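Local coordinates for protein phosphodiesterase (Salpingoeca rosetta, PDB 7D7P) that is a phosphodiesterase of the HD superfamily, with an all-helical fold that holds a zinc ion and a magnesium ion, at residues A[318-323]-A[339-344]; A[325-328]-A[333-336]. One frame throughout, in Å; residues are numbered along the deposited sequence.

Contact 1. Residues A[318-323]-A[339-344]; sequences FVVKPW and DTIDAN
Ile341 points its side chain at helix 305-330 and meets Val320: the terminal CD1 lies 3.8 Å from Val320 CG1, the two side chains approaching at a slant. Val320 offers this methyl because CG1 stands anti to its backbone N (chi1 -177°). The CG2 branch of Ile341 comes only loosely beside the base of Lys321, and the Ile341 side chain also touches Ile316 and His324 of helix 305-330 and Ile265 of a loop. One residue on, Asp342 starts off to the flank, but its carboxylate turns back to Lys321, whose extended chain runs out to it. Lys321 NZ donates to Asp342 OD1 at 2.8 Å in a salt bridge, meeting the oxygen from above the carboxylate plane, 37° out of it; the two side chains cross at about a right angle. Glu287 of the second subunit lies close to Asp342 OD2 and makes a long, weak ion pair with Lys321, so the lysine probably eases the like charges at this dimer contact. The short helix axes run near-antiparallel at 152° and 10.6 Å apart. With an apolar pair inside and an ion pair at its margin, this is an antiparallel helical hairpin, formed by the last two helices of the phosphodiesterase fold.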
loop_
_atom_site.group_PDB
_atom_site.type_symbol
_atom_site.label_atom_id
_atom_site.label_comp_id
_atom_site.label_asym_id
_atom_site.label_seq_id
_atom_site.Cartn_x
_atom_site.Cartn_y
_atom_site.Cartn_z
ATOM N N PHE A 318 2.185 -2.385 4.980
ATOM C CA PHE A 318 1.542 -1.810 6.152
ATOM C C PHE A 318 2.451 -1.677 7.365
ATOM O O PHE A 318 2.076 -0.983 8.316
ATOM C CB PHE A 318 0.309 -2.640 6.538
ATOM C CG PHE A 318 -0.850 -2.464 5.600
ATOM C CD1 PHE A 318 -1.513 -1.249 5.520
ATOM C CD2 PHE A 318 -1.271 -3.507 4.792
ATOM C CE1 PHE A 318 -2.577 -1.079 4.655
ATOM C CE2 PHE A 318 -2.337 -3.343 3.925
ATOM C CZ PHE A 318 -2.990 -2.128 3.857
ATOM N N VAL A 319 3.625 -2.306 7.370
ATOM C CA VAL A 319 4.492 -2.252 8.545
ATOM C C VAL A 319 5.860 -1.675 8.195
ATOM O O VAL A 319 6.297 -0.686 8.793
ATOM C CB VAL A 319 4.641 -3.641 9.192
ATOM C CG1 VAL A 319 5.575 -3.566 10.390
ATOM C CG2 VAL A 319 3.284 -4.189 9.605
ATOM N N VAL A 320 6.548 -2.284 7.230
ATOM C CA VAL A 320 7.932 -1.909 6.955
ATOM C C VAL A 320 8.000 -0.586 6.202
ATOM O O VAL A 320 8.750 0.319 6.582
ATOM C CB VAL A 320 8.653 -3.032 6.186
ATOM C CG1 VAL A 320 10.115 -2.660 5.958
ATOM C CG2 VAL A 320 8.550 -4.341 6.946
ATOM N N LYS A 321 7.232 -0.459 5.119
ATOM C CA LYS A 321 7.293 0.765 4.318
ATOM C C LYS A 321 6.862 2.000 5.094
ATOM O O LYS A 321 7.589 3.013 5.044
ATOM C CB LYS A 321 6.466 0.589 3.038
ATOM C CG LYS A 321 6.702 1.656 1.983
ATOM C CD LYS A 321 6.166 1.197 0.632
ATOM C CE LYS A 321 6.487 2.193 -0.468
ATOM N NZ LYS A 321 6.205 1.623 -1.816
ATOM N N PRO A 322 5.732 2.020 5.813
ATOM C CA PRO A 322 5.411 3.215 6.608
ATOM C C PRO A 322 6.438 3.502 7.687
ATOM O O PRO A 322 6.651 4.672 8.032
ATOM C CB PRO A 322 4.037 2.887 7.209
ATOM C CG PRO A 322 3.470 1.837 6.320
ATOM C CD PRO A 322 4.646 1.022 5.882
ATOM N N TRP A 323 7.084 2.467 8.230
ATOM C CA TRP A 323 8.126 2.683 9.229
ATOM C C TRP A 323 9.313 3.424 8.626
ATOM O O TRP A 323 9.764 4.442 9.165
ATOM C CB TRP A 323 8.568 1.344 9.823
ATOM C CG TRP A 323 9.701 1.450 10.806
ATOM C CD1 TRP A 323 11.031 1.274 10.549
ATOM C CD2 TRP A 323 9.602 1.754 12.204
ATOM N NE1 TRP A 323 11.764 1.450 11.699
ATOM C CE2 TRP A 323 10.910 1.745 12.729
ATOM C CE3 TRP A 323 8.533 2.032 13.063
ATOM C CZ2 TRP A 323 11.178 2.003 14.072
ATOM C CZ3 TRP A 323 8.802 2.289 14.396
ATOM C CH2 TRP A 323 10.115 2.274 14.887
ATOM N N ASP A 339 14.312 2.310 -1.538
ATOM C CA ASP A 339 14.464 1.720 -2.864
ATOM C C ASP A 339 14.692 0.216 -2.784
ATOM O O ASP A 339 14.250 -0.523 -3.670
ATOM C CB ASP A 339 15.615 2.392 -3.614
ATOM C CG ASP A 339 15.372 3.872 -3.849
ATOM O OD1 ASP A 339 14.197 4.266 -4.014
ATOM O OD2 ASP A 339 16.354 4.643 -3.870
ATOM N N THR A 340 15.385 -0.255 -1.743
ATOM C CA THR A 340 15.520 -1.694 -1.541
ATOM C C THR A 340 14.181 -2.322 -1.179
ATOM O O THR A 340 13.824 -3.387 -1.697
ATOM C CB THR A 340 16.556 -1.982 -0.454
ATOM O OG1 THR A 340 17.825 -1.437 -0.839
ATOM C CG2 THR A 340 16.700 -3.481 -0.238
ATOM N N ILE A 341 13.423 -1.671 -0.295
ATOM C CA ILE A 341 12.108 -2.177 0.088
ATOM C C ILE A 341 11.193 -2.263 -1.129
ATOM O O ILE A 341 10.462 -3.246 -1.305
ATOM C CB ILE A 341 11.509 -1.293 1.199
ATOM C CG1 ILE A 341 12.244 -1.528 2.522
ATOM C CG2 ILE A 341 10.019 -1.550 1.357
ATOM C CD1 ILE A 341 12.053 -0.419 3.531
ATOM N N ASP A 342 11.232 -1.249 -1.997
ATOM C CA ASP A 342 10.362 -1.248 -3.171
ATOM C C ASP A 342 10.749 -2.343 -4.159
ATOM O O ASP A 342 9.875 -3.005 -4.730
ATOM C CB ASP A 342 10.396 0.124 -3.845
ATOM C CG ASP A 342 9.599 1.166 -3.083
ATOM O OD1 ASP A 342 8.836 0.780 -2.172
ATOM O OD2 ASP A 342 9.740 2.369 -3.390
ATOM N N ALA A 343 12.051 -2.548 -4.376
ATOM C CA ALA A 343 12.488 -3.609 -5.279
ATOM C C ALA A 343 12.026 -4.976 -4.790
ATOM O O ALA A 343 11.556 -5.801 -5.584
ATOM C CB ALA A 343 14.010 -3.577 -5.433
ATOM N N ASN A 344 12.146 -5.235 -3.485
ATOM C CA ASN A 344 11.649 -6.493 -2.934
ATOM C C ASN A 344 10.129 -6.570 -3.022
ATOM O O ASN A 344 9.573 -7.629 -3.336
ATOM C CB ASN A 344 12.108 -6.654 -1.485
ATOM C CG ASN A 344 13.603 -6.890 -1.368
ATOM O OD1 ASN A 344 14.225 -7.465 -2.261
ATOM N ND2 ASN A 344 14.185 -6.457 -0.254
#

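Contact 2. Residues A[325-328]-A[333-336]; sequences QQLS and KLDF
Ser328 and Asp335 bring their backbones close where the chain turns back, with Ser328 CA 4.8 Å from Asp335 CA, as the late turns of helix 305-330 face a 3-10 turn at Lys333 and Leu334. No direct hydrogen bond joins the two sides, and the contact rests on the Ser328 side chain laid against the backbone of the returning chain and on one leucine pair. Ser328 OG sits over that backbone, 3.2 Å from Asp335 CA, while Ser328 CB and Asp335 CB touch at 3.8 Å. The hydroxyl is also 3.6 Å from Leu334 O, too far to bond; its firm partner is His324 O, one turn back in its own helix, which satisfies this buried oxygen. A water lies between Ser328 OG and Leu334 O and donates to the carbonyl at 3.0 Å, but its distance to the hydroxyl is too short to be trusted, so the bridge is doubtful. Asp335 has its CG between the backbone N and the carbonyl carbon (chi1 63°), a torsion that carries the carboxylate off from the helix and leaves CB to make the touch. On the buried flank, Leu334 points at the helix and sets its CD1 against one branch of Leu327, 4.0 Å from CD2, the two side chains meeting at an angle. Leu327 swings toward it with CG anti to the backbone N (chi1 -174°). Beyond this pair, Leu327 packs on Met229 of helix 222-234 and on Val254 and Thr258 of helix 245-260. Ser328 rests on Leu338 of helix 336-359, so the end of helix 305-330 lies against these three helices, while the turn that follows it packs through Leu334 on Leu122, Ser125 and Val126 of helix 109-126.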
loop_
_atom_site.group_PDB
_atom_site.type_symbol
_atom_site.label_atom_id
_atom_site.label_comp_id
_atom_site.label_asym_id
_atom_site.label_seq_id
_atom_site.Cartn_x
_atom_site.Cartn_y
_atom_site.Cartn_z
ATOM N N GLN A 325 9.460 5.125 5.851
ATOM C CA GLN A 325 9.104 6.455 5.368
ATOM C C GLN A 325 9.254 7.494 6.472
ATOM O O GLN A 325 9.726 8.610 6.225
ATOM C CB GLN A 325 7.678 6.452 4.815
ATOM C CG GLN A 325 7.558 5.833 3.431
ATOM C CD GLN A 325 6.122 5.737 2.956
ATOM O OE1 GLN A 325 5.211 5.489 3.743
ATOM N NE2 GLN A 325 5.914 5.932 1.658
ATOM N N GLN A 326 8.867 7.145 7.701
ATOM C CA GLN A 326 9.096 8.050 8.822
ATOM C C GLN A 326 10.569 8.087 9.208
ATOM O O GLN A 326 11.095 9.146 9.572
ATOM C CB GLN A 326 8.236 7.640 10.016
ATOM C CG GLN A 326 6.750 7.847 9.792
ATOM C CD GLN A 326 6.422 9.280 9.426
ATOM O OE1 GLN A 326 6.851 10.218 10.098
ATOM N NE2 GLN A 326 5.664 9.455 8.351
ATOM N N LEU A 327 11.251 6.940 9.136
ATOM C CA LEU A 327 12.668 6.905 9.485
ATOM C C LEU A 327 13.499 7.717 8.499
ATOM O O LEU A 327 14.406 8.454 8.905
ATOM C CB LEU A 327 13.159 5.459 9.543
ATOM C CG LEU A 327 14.593 5.244 10.033
ATOM C CD1 LEU A 327 14.737 5.677 11.485
ATOM C CD2 LEU A 327 15.011 3.789 9.859
ATOM N N SER A 328 13.203 7.602 7.201
ATOM C CA SER A 328 13.937 8.367 6.199
ATOM C C SER A 328 13.651 9.860 6.281
ATOM O O SER A 328 14.475 10.660 5.829
ATOM C CB SER A 328 13.608 7.858 4.794
ATOM O OG SER A 328 14.032 6.516 4.626
ATOM N N LYS A 333 19.669 10.247 5.230
ATOM C CA LYS A 333 20.770 9.416 4.756
ATOM C C LYS A 333 20.359 7.960 4.570
ATOM O O LYS A 333 21.048 7.218 3.864
ATOM C CB LYS A 333 21.948 9.500 5.728
ATOM C CG LYS A 333 23.271 9.046 5.130
ATOM C CD LYS A 333 24.403 9.157 6.134
ATOM C CE LYS A 333 24.521 10.570 6.676
ATOM N NZ LYS A 333 25.602 10.680 7.690
ATOM N N LEU A 334 19.254 7.538 5.182
ATOM C CA LEU A 334 18.805 6.155 5.118
ATOM C C LEU A 334 17.724 5.931 4.071
ATOM O O LEU A 334 17.164 4.832 4.007
ATOM C CB LEU A 334 18.296 5.704 6.487
ATOM C CG LEU A 334 19.299 5.757 7.639
ATOM C CD1 LEU A 334 18.628 5.351 8.943
ATOM C CD2 LEU A 334 20.500 4.869 7.342
ATOM N N ASP A 335 17.417 6.936 3.247
ATOM C CA ASP A 335 16.296 6.792 2.326
ATOM C C ASP A 335 16.591 5.840 1.174
ATOM O O ASP A 335 15.661 5.469 0.450
ATOM C CB ASP A 335 15.857 8.163 1.792
ATOM C CG ASP A 335 16.933 8.862 0.976
ATOM O OD1 ASP A 335 18.051 8.324 0.833
ATOM O OD2 ASP A 335 16.650 9.971 0.478
ATOM N N PHE A 336 17.848 5.426 0.988
ATOM C CA PHE A 336 18.140 4.409 -0.014
ATOM C C PHE A 336 17.518 3.065 0.339
ATOM O O PHE A 336 17.303 2.240 -0.556
ATOM C CB PHE A 336 19.654 4.254 -0.199
ATOM C CG PHE A 336 20.365 3.696 1.008
ATOM C CD1 PHE A 336 20.814 4.539 2.012
ATOM C CD2 PHE A 336 20.591 2.334 1.130
ATOM C CE1 PHE A 336 21.469 4.034 3.120
ATOM C CE2 PHE A 336 21.245 1.821 2.236
ATOM C CZ PHE A 336 21.685 2.673 3.233
HETATM O O HOH W 1 14.726 4.483 5.758
#

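How the contacts relate
The two contacts lie on the same side of the chain's centre, with their own centres about 10 Å apart, and both draw on helix 305-330. Along the chain, contact 2 is nested inside contact 1: the segments run 318-323, 325-328, 333-336 and 339-344, so the inner pair closes the turn and the outer pair joins the helices that leave it. Apart from being neighbours in sequence, the segments of one contact do not touch those of the other. Together they follow a single hairpin from its bend, packed on helices of its own chain, to a part of its stem where the second subunit comes within reach.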